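Local coordinates for protein ATP-dependent RNA helicase HrpB (Escherichia coli, PDB 6EUD) that hydrolyses ATP to ADP and phosphate as a DEAH/RHA-type helicase of bacteria, with RNA helicase and single-stranded RNA-binding activity, at residues R258-P263 and K270-T275; I277-L282 and M320-G325; V203-A208 and A236-S241. All coordinates share one frame; numbering follows the deposited sequence.

Interaction 1 of 3, residues R258-P263 and K270-T275; sequences RKAILP and KVVLAT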
loop_
_atom_site.group_PDB
_atom_site.type_symbol
_atom_site.label_atom_id
_atom_site.label_comp_id
_atom_site.label_asym_id
_atom_site.label_seq_id
_atom_site.Cartn_x
_atom_site.Cartn_y
_atom_site.Cartn_z
ATOM N N ARG A 258 23.359 -21.779 -19.353
ATOM C CA ARG A 258 24.818 -21.846 -19.327
ATOM C C ARG A 258 25.410 -21.133 -20.527
ATOM O O ARG A 258 26.435 -20.462 -20.417
ATOM C CB ARG A 258 25.299 -23.297 -19.298
ATOM C CG ARG A 258 24.817 -24.080 -18.091
ATOM C CD ARG A 258 25.266 -23.423 -16.789
ATOM N NE ARG A 258 26.721 -23.402 -16.650
ATOM C CZ ARG A 258 27.432 -24.393 -16.123
ATOM N NH1 ARG A 258 26.817 -25.482 -15.678
ATOM N NH2 ARG A 258 28.751 -24.294 -16.037
ATOM N N LYS A 259 24.757 -21.288 -21.673
ATOM C CA LYS A 259 25.176 -20.611 -22.893
ATOM C C LYS A 259 25.133 -19.085 -22.722
ATOM O O LYS A 259 26.014 -18.367 -23.200
ATOM C CB LYS A 259 24.293 -21.032 -24.057
ATOM C CG LYS A 259 24.752 -20.505 -25.387
ATOM C CD LYS A 259 23.805 -20.920 -26.490
ATOM C CE LYS A 259 22.423 -20.358 -26.260
ATOM N NZ LYS A 259 21.544 -20.701 -27.403
ATOM N N ALA A 260 24.106 -18.606 -22.028
ATOM C CA ALA A 260 24.008 -17.197 -21.680
ATOM C C ALA A 260 25.037 -16.755 -20.621
ATOM O O ALA A 260 25.559 -15.655 -20.714
ATOM C CB ALA A 260 22.601 -16.869 -21.205
ATOM N N ILE A 261 25.338 -17.586 -19.625
ATOM C CA ILE A 261 26.223 -17.134 -18.544
ATOM C C ILE A 261 27.679 -17.241 -18.945
ATOM O O ILE A 261 28.479 -16.364 -18.616
ATOM C CB ILE A 261 26.003 -17.921 -17.227
ATOM C CG1 ILE A 261 24.640 -17.565 -16.623
ATOM C CG2 ILE A 261 27.118 -17.625 -16.213
ATOM C CD1 ILE A 261 24.407 -18.130 -15.236
ATOM N N LEU A 262 28.013 -18.309 -19.666
ATOM C CA LEU A 262 29.386 -18.563 -20.087
ATOM C C LEU A 262 29.811 -17.673 -21.249
ATOM O O LEU A 262 28.984 -17.293 -22.079
ATOM C CB LEU A 262 29.561 -20.031 -20.472
ATOM C CG LEU A 262 29.442 -21.009 -19.305
ATOM C CD1 LEU A 262 29.746 -22.437 -19.760
ATOM C CD2 LEU A 262 30.358 -20.580 -18.157
ATOM N N PRO A 263 31.109 -17.337 -21.311
ATOM C CA PRO A 263 31.622 -16.516 -22.407
ATOM C C PRO A 263 31.246 -17.071 -23.775
ATOM O O PRO A 263 31.171 -18.284 -23.947
ATOM C CB PRO A 263 33.137 -16.559 -22.196
ATOM C CG PRO A 263 33.290 -16.754 -20.724
ATOM C CD PRO A 263 32.160 -17.664 -20.330
ATOM N N LYS A 270 28.148 -12.552 -27.892
ATOM C CA LYS A 270 26.779 -12.870 -27.493
ATOM C C LYS A 270 25.982 -11.660 -27.018
ATOM O O LYS A 270 26.521 -10.724 -26.425
ATOM C CB LYS A 270 26.783 -13.942 -26.394
ATOM C CG LYS A 270 27.373 -13.460 -25.087
ATOM C CD LYS A 270 27.374 -14.531 -23.996
ATOM C CE LYS A 270 27.941 -13.932 -22.716
ATOM N NZ LYS A 270 28.010 -14.879 -21.595
ATOM N N VAL A 271 24.684 -11.692 -27.299
ATOM C CA VAL A 271 23.739 -10.788 -26.683
ATOM C C VAL A 271 22.913 -11.568 -25.675
ATOM O O VAL A 271 22.188 -12.483 -26.041
ATOM C CB VAL A 271 22.805 -10.136 -27.707
ATOM C CG1 VAL A 271 21.759 -9.264 -26.990
ATOM C CG2 VAL A 271 23.613 -9.323 -28.719
ATOM N N VAL A 272 23.031 -11.209 -24.408
ATOM C CA VAL A 272 22.254 -11.862 -23.380
ATOM C C VAL A 272 21.054 -10.994 -23.070
ATOM O O VAL A 272 21.190 -9.836 -22.683
ATOM C CB VAL A 272 23.080 -12.124 -22.107
ATOM C CG1 VAL A 272 22.231 -12.769 -21.057
ATOM C CG2 VAL A 272 24.243 -13.023 -22.421
ATOM N N LEU A 273 19.871 -11.556 -23.282
ATOM C CA LEU A 273 18.626 -10.861 -23.021
ATOM C C LEU A 273 18.096 -11.367 -21.679
ATOM O O LEU A 273 17.731 -12.526 -21.541
ATOM C CB LEU A 273 17.619 -11.092 -24.155
ATOM C CG LEU A 273 18.025 -10.836 -25.622
ATOM C CD1 LEU A 273 18.656 -12.075 -26.276
ATOM C CD2 LEU A 273 16.838 -10.326 -26.454
ATOM N N ALA A 274 18.064 -10.497 -20.681
ATOM C CA ALA A 274 17.752 -10.926 -19.327
ATOM C C ALA A 274 16.794 -9.975 -18.638
ATOM O O ALA A 274 16.639 -8.817 -19.057
ATOM C CB ALA A 274 19.042 -11.062 -18.506
ATOM N N THR A 275 16.153 -10.476 -17.584
ATOM C CA THR A 275 15.415 -9.646 -16.634
ATOM C C THR A 275 16.378 -9.166 -15.559
ATOM O O THR A 275 17.547 -9.564 -15.568
ATOM C CB THR A 275 14.287 -10.423 -15.976
ATOM O OG1 THR A 275 14.861 -11.515 -15.250
ATOM C CG2 THR A 275 13.333 -10.966 -17.022
#

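Interaction 2 of 3, residues I277-L282 and M320-G325; sequences IAETSL and MTQRAG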
loop_
_atom_site.group_PDB
_atom_site.type_symbol
_atom_site.label_atom_id
_atom_site.label_comp_id
_atom_site.label_asym_id
_atom_site.label_seq_id
_atom_site.Cartn_x
_atom_site.Cartn_y
_atom_site.Cartn_z
ATOM N N ILE A 277 17.169 -10.115 -12.836
ATOM C CA ILE A 277 17.898 -11.127 -12.084
ATOM C C ILE A 277 19.393 -11.060 -12.425
ATOM O O ILE A 277 20.232 -11.552 -11.671
ATOM C CB ILE A 277 17.376 -12.537 -12.368
ATOM C CG1 ILE A 277 17.851 -13.015 -13.739
ATOM C CG2 ILE A 277 15.859 -12.545 -12.294
ATOM C CD1 ILE A 277 17.709 -14.497 -13.936
ATOM N N ALA A 278 19.725 -10.445 -13.559
ATOM C CA ALA A 278 21.122 -10.302 -13.948
ATOM C C ALA A 278 21.746 -9.055 -13.314
ATOM O O ALA A 278 22.950 -8.823 -13.419
ATOM C CB ALA A 278 21.247 -10.256 -15.462
ATOM N N GLU A 279 20.919 -8.268 -12.636
ATOM C CA GLU A 279 21.355 -6.996 -12.082
ATOM C C GLU A 279 22.306 -7.167 -10.895
ATOM O O GLU A 279 23.276 -6.421 -10.764
ATOM C CB GLU A 279 20.139 -6.159 -11.669
ATOM C CG GLU A 279 20.457 -4.711 -11.305
ATOM C CD GLU A 279 19.237 -3.939 -10.814
ATOM O OE1 GLU A 279 18.254 -3.804 -11.585
ATOM O OE2 GLU A 279 19.272 -3.467 -9.651
ATOM N N THR A 280 22.026 -8.137 -10.028
ATOM C CA THR A 280 22.829 -8.338 -8.817
ATOM C C THR A 280 23.008 -9.812 -8.473
ATOM O O THR A 280 24.063 -10.202 -7.992
ATOM C CB THR A 280 22.209 -7.637 -7.567
ATOM O OG1 THR A 280 20.938 -8.229 -7.260
ATOM C CG2 THR A 280 22.038 -6.138 -7.778
ATOM N N SER A 281 21.977 -10.620 -8.719
ATOM C CA SER A 281 21.945 -12.013 -8.258
ATOM C C SER A 281 22.695 -12.994 -9.147
ATOM O O SER A 281 23.132 -14.056 -8.700
ATOM C CB SER A 281 20.501 -12.494 -8.135
ATOM O OG SER A 281 19.949 -12.775 -9.405
ATOM N N LEU A 282 22.819 -12.642 -10.417
ATOM C CA LEU A 282 23.413 -13.537 -11.391
ATOM C C LEU A 282 24.599 -12.854 -12.056
ATOM O O LEU A 282 24.547 -11.662 -12.377
ATOM C CB LEU A 282 22.364 -13.952 -12.420
ATOM C CG LEU A 282 22.475 -15.325 -13.069
ATOM C CD1 LEU A 282 22.843 -16.368 -12.036
ATOM C CD2 LEU A 282 21.137 -15.656 -13.696
ATOM N N MET A 320 19.839 1.568 -12.181
ATOM C CA MET A 320 20.427 1.882 -13.478
ATOM C C MET A 320 21.956 1.848 -13.371
ATOM O O MET A 320 22.663 1.352 -14.266
ATOM C CB MET A 320 19.946 3.236 -13.975
ATOM C CG MET A 320 18.576 3.177 -14.695
ATOM S SD MET A 320 18.163 4.705 -15.562
ATOM C CE MET A 320 17.982 5.815 -14.166
ATOM N N THR A 321 22.459 2.337 -12.247
ATOM C CA THR A 321 23.894 2.334 -11.983
ATOM C C THR A 321 24.394 0.910 -11.726
ATOM O O THR A 321 25.455 0.518 -12.211
ATOM C CB THR A 321 24.236 3.253 -10.798
ATOM O OG1 THR A 321 23.986 4.609 -11.191
ATOM C CG2 THR A 321 25.680 3.126 -10.415
ATOM N N GLN A 322 23.621 0.125 -10.987
ATOM C CA GLN A 322 23.992 -1.268 -10.770
ATOM C C GLN A 322 24.018 -2.020 -12.119
ATOM O O GLN A 322 24.928 -2.807 -12.377
ATOM C CB GLN A 322 23.046 -1.929 -9.782
ATOM C CG GLN A 322 23.328 -3.381 -9.497
ATOM C CD GLN A 322 24.574 -3.609 -8.654
ATOM O OE1 GLN A 322 24.997 -2.730 -7.897
ATOM N NE2 GLN A 322 25.163 -4.802 -8.773
ATOM N N ARG A 323 23.053 -1.729 -12.991
ATOM C CA ARG A 323 22.992 -2.343 -14.314
ATOM C C ARG A 323 24.173 -1.942 -15.184
ATOM O O ARG A 323 24.723 -2.764 -15.901
ATOM C CB ARG A 323 21.701 -1.963 -15.028
ATOM C CG ARG A 323 20.509 -2.667 -14.498
ATOM C CD ARG A 323 19.209 -2.179 -15.128
ATOM N NE ARG A 323 18.097 -2.877 -14.490
ATOM C CZ ARG A 323 16.864 -2.943 -14.972
ATOM N NH1 ARG A 323 16.558 -2.351 -16.117
ATOM N NH2 ARG A 323 15.937 -3.617 -14.308
ATOM N N ALA A 324 24.548 -0.669 -15.135
ATOM C CA ALA A 324 25.700 -0.178 -15.874
ATOM C C ALA A 324 26.984 -0.890 -15.424
ATOM O O ALA A 324 27.834 -1.232 -16.241
ATOM C CB ALA A 324 25.832 1.325 -15.697
ATOM N N GLY A 325 27.104 -1.140 -14.124
ATOM C CA GLY A 325 28.300 -1.759 -13.574
ATOM C C GLY A 325 28.470 -3.198 -14.003
ATOM O O GLY A 325 29.550 -3.770 -13.844
#

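Interaction 3 of 3, residues V203-A208 and A236-S241; sequences VAVATA and ASRIGS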
loop_
_atom_site.group_PDB
_atom_site.type_symbol
_atom_site.label_atom_id
_atom_site.label_comp_id
_atom_site.label_asym_id
_atom_site.label_seq_id
_atom_site.Cartn_x
_atom_site.Cartn_y
_atom_site.Cartn_z
ATOM N N VAL A 203 14.100 -1.278 -29.220
ATOM C CA VAL A 203 15.204 -1.838 -28.438
ATOM C C VAL A 203 16.162 -2.587 -29.379
ATOM O O VAL A 203 17.389 -2.497 -29.232
ATOM C CB VAL A 203 14.716 -2.772 -27.292
ATOM C CG1 VAL A 203 15.866 -3.543 -26.679
ATOM C CG2 VAL A 203 14.015 -1.974 -26.202
ATOM N N ALA A 204 15.612 -3.292 -30.360
ATOM C CA ALA A 204 16.444 -4.084 -31.266
ATOM C C ALA A 204 17.294 -3.182 -32.121
ATOM O O ALA A 204 18.445 -3.501 -32.422
ATOM C CB ALA A 204 15.579 -5.006 -32.163
ATOM N N VAL A 205 16.727 -2.052 -32.529
ATOM C CA VAL A 205 17.475 -1.138 -33.366
ATOM C C VAL A 205 18.600 -0.499 -32.576
ATOM O O VAL A 205 19.714 -0.395 -33.060
ATOM C CB VAL A 205 16.564 -0.061 -33.975
ATOM C CG1 VAL A 205 17.383 1.130 -34.495
ATOM C CG2 VAL A 205 15.738 -0.676 -35.097
ATOM N N ALA A 206 18.312 -0.077 -31.350
ATOM C CA ALA A 206 19.337 0.519 -30.501
ATOM C C ALA A 206 20.452 -0.485 -30.229
ATOM O O ALA A 206 21.627 -0.130 -30.278
ATOM C CB ALA A 206 18.731 1.022 -29.189
ATOM N N THR A 207 20.076 -1.739 -29.978
ATOM C CA THR A 207 21.023 -2.801 -29.629
ATOM C C THR A 207 21.916 -3.195 -30.821
ATOM O O THR A 207 23.130 -3.378 -30.661
ATOM C CB THR A 207 20.273 -4.043 -29.094
ATOM O OG1 THR A 207 19.528 -3.676 -27.927
ATOM C CG2 THR A 207 21.218 -5.170 -28.726
ATOM N N ALA A 208 21.326 -3.304 -32.010
ATOM C CA ALA A 208 22.095 -3.645 -33.204
ATOM C C ALA A 208 23.082 -2.541 -33.524
ATOM O O ALA A 208 24.172 -2.806 -34.037
ATOM C CB ALA A 208 21.171 -3.897 -34.403
ATOM N N ALA A 236 17.067 -10.738 -34.294
ATOM C CA ALA A 236 17.470 -11.806 -35.206
ATOM C C ALA A 236 17.672 -11.397 -36.680
ATOM O O ALA A 236 18.493 -11.989 -37.390
ATOM C CB ALA A 236 16.449 -12.929 -35.114
ATOM N N SER A 237 16.938 -10.387 -37.133
ATOM C CA SER A 237 17.015 -9.921 -38.518
ATOM C C SER A 237 17.968 -8.730 -38.701
ATOM O O SER A 237 18.200 -8.267 -39.816
ATOM C CB SER A 237 15.627 -9.524 -38.994
ATOM O OG SER A 237 15.122 -8.470 -38.181
ATOM N N ARG A 238 18.502 -8.228 -37.592
ATOM C CA ARG A 238 19.303 -7.016 -37.619
ATOM C C ARG A 238 20.752 -7.256 -37.182
ATOM O O ARG A 238 21.548 -6.310 -37.114
ATOM C CB ARG A 238 18.660 -5.936 -36.729
ATOM C CG ARG A 238 17.296 -5.430 -37.197
ATOM C CD ARG A 238 16.665 -4.510 -36.148
ATOM N NE ARG A 238 15.423 -3.884 -36.594
ATOM C CZ ARG A 238 14.239 -4.498 -36.595
ATOM N NH1 ARG A 238 14.141 -5.764 -36.207
ATOM N NH2 ARG A 238 13.149 -3.858 -37.003
ATOM N N ILE A 239 21.096 -8.507 -36.890
ATOM C CA ILE A 239 22.438 -8.817 -36.402
ATOM C C ILE A 239 23.265 -9.594 -37.404
ATOM O O ILE A 239 22.729 -10.256 -38.283
ATOM C CB ILE A 239 22.405 -9.640 -35.094
ATOM C CG1 ILE A 239 21.567 -10.902 -35.295
ATOM C CG2 ILE A 239 21.900 -8.803 -33.936
ATOM C CD1 ILE A 239 21.570 -11.826 -34.106
ATOM N N GLY A 240 24.582 -9.527 -37.236
ATOM C CA GLY A 240 25.508 -10.285 -38.056
ATOM C C GLY A 240 25.564 -11.757 -37.701
ATOM O O GLY A 240 24.982 -12.195 -36.706
ATOM N N SER A 241 26.283 -12.517 -38.523
ATOM C CA SER A 241 26.341 -13.975 -38.408
ATOM C C SER A 241 27.144 -14.403 -37.186
ATOM O O SER A 241 27.012 -15.536 -36.716
ATOM C CB SER A 241 26.939 -14.591 -39.688
ATOM O OG SER A 241 28.187 -13.996 -40.017
HETATM O O HOH W 1 24.425 -5.055 -35.749
#

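Interaction 1 of 3, residues R258-P263 and K270-T275
Lys270, near the start of strand 269-274, drives its ammonium group into the C-terminal end of helix 256-261 and supplies the polar half of this contact. Its NZ donates hydrogen bonds to two backbone carbonyls, Ala260 O at 2.7 Å and Leu262 O at 2.6 Å. Neither is met in the plane of its peptide: the nitrogen lies above both, 47° out of plane at Ala260 and 65° at Leu262. The carbonyl of Ile261 is close as well, but it is badly oriented to accept. A third acceptor comes from the chain beyond the strand, Glu285 O, so three backbone oxygens grip the ammonium. Lysine suits the place because its long chain spans the gap between strand and helix: with CG between the backbone N and the carbonyl carbon (chi1 67°), the extended remainder is directed at the helix end.

The apolar half is smaller. Ala260 and Val272 are the closest pair of the two backbones, with CA atoms 5.9 Å apart. Val272 straddles the helix residue with both methyls: CG1 meets Ala260 CB at 4.1 Å, while CG2 lies 3.4 Å from Ala260 O. A small alanine lets the helix come down close to the sheet, where Cys246 and Leu248 of strand 243-248 also touch it. The beta-branched valine, like Val271 before it, suits extended backbone, and Ile284 covers it further.

These elements form one beta-alpha-beta unit, strand 243-248, helix 256-261 and strand 269-274, of the C-terminal helicase domain. Because carbonyls at the end of a helix carry the negative end of its dipole, a buried lysine there is probably stabilised in its charged form, and its charge probably offsets that negative end in turn.

Interaction 2 of 3, residues I277-L282 and M320-G325
Glu279 reaches from the loop after strand 269-274 to Gln322 and Arg323 on helix 317-325, within the RecA-like C-terminal helicase domain. The motif VI signature of DExH helicases, here QRAGRAGR, begins on this helix, and its first two residues, Gln322 and Arg323, hold the loop.

The glutamate side chain is stretched out: CG stands anti to the backbone N (chi1 -170°) and the chain stays extended, which lays it across the helix. Arg323 NE donates to Glu279 OE1 at 3.1 Å in a salt bridge. The oxygen lies near the plane of the guanidinium, at its edge, whereas the nitrogen approaches from above the carboxylate, the two planes being 64° apart. Arg323 runs straight from CG to NE, and its NH1 is paired with Asp292 of strand 287-302, so the cation is shared between two acids and its rotation is probably fixed. Arginine fits because separate nitrogens can serve both.

Gln322 lies beside the same glutamate, CG to CG at 3.6 Å. Its chain bends at chi2 (72°), turning the amide back beneath the loop, where NE2 donates to Glu279 O at 3.2 Å. A lysine in place of Glu279 would probably leave Arg323 NE without its acidic partner and facing a like charge, and disturb the packing against Gln322.

Thr280 closes the contact with its methyl. Its hydroxyl is hydrogen-bonded to His129 of the DEFH box in the other helicase domain, and Ser281 O accepts from Thr32 of the predicted ATP-binding loop, so this loop stands at the cleft between the domains. Threonine serves two surfaces from one CB: OG1 is turned to the histidine, while CG2 lies 3.5 Å from both CG and NE2 of Gln322.

Interaction 3 of 3, residues V203-A208 and A236-S241
The helix segment 203-208 comes alongside the irregular loop 236-241 with Ala208 and Ile239 nearest, their CA atoms 6.1 Å apart, and no direct hydrogen bond joins them. A water binds Ala208 O at 2.8 Å and weakly reaches Arg238 O.

Arg238 carries the contact. With CG anti to the carbonyl carbon (chi1 -65°) and the chain extended to NE, its aliphatic part runs along the helix past three residues. CB lies 4.0 Å from Ala208 CB, CD comes 4.2 Å from Ala204 CB, and NE lies 3.6 Å from Val205 CG2. Ala204 and Ala208, one turn apart, keep the helix surface low enough for the arginine to lie over it, while the valine methyl meets the chain near its polar end. The guanidinium bonds through NH1 to Gln234 O, near the end of helix 225-236, and NH2 makes a weak, long ion pair with Asp201. Arginine thus combines an apolar shaft with a charged end.

Far from the annotated sites, this is a helix-to-loop contact on the outer layer of a RecA-like alpha/beta domain: helix 199-213 lies against the loop that leads from helix 225-236 into strand 243-248.

How the interactions relate
All three interactions belong to the C-terminal helicase domain and follow one another along the chain without overlap: interaction 3 comes first, then interaction 1, then interaction 2. Their shared framework is the mixed sheet containing strands 217-221, 243-248, 269-274 and 287-302. Interactions 1 and 2 have centres 14 Å apart and touch, Ile261 CD1 lying 4.0 Å from Leu282 CD1, which joins helix 256-261 to the loop of interaction 2; strand 269-274 also leads into that loop. Interaction 3 is about 16 Å from interaction 1 and about 22 Å from interaction 2, centre to centre. The series thus passes from a remote helix layer to the predicted nucleotide-binding cleft, where interaction 2 meets the other helicase domain.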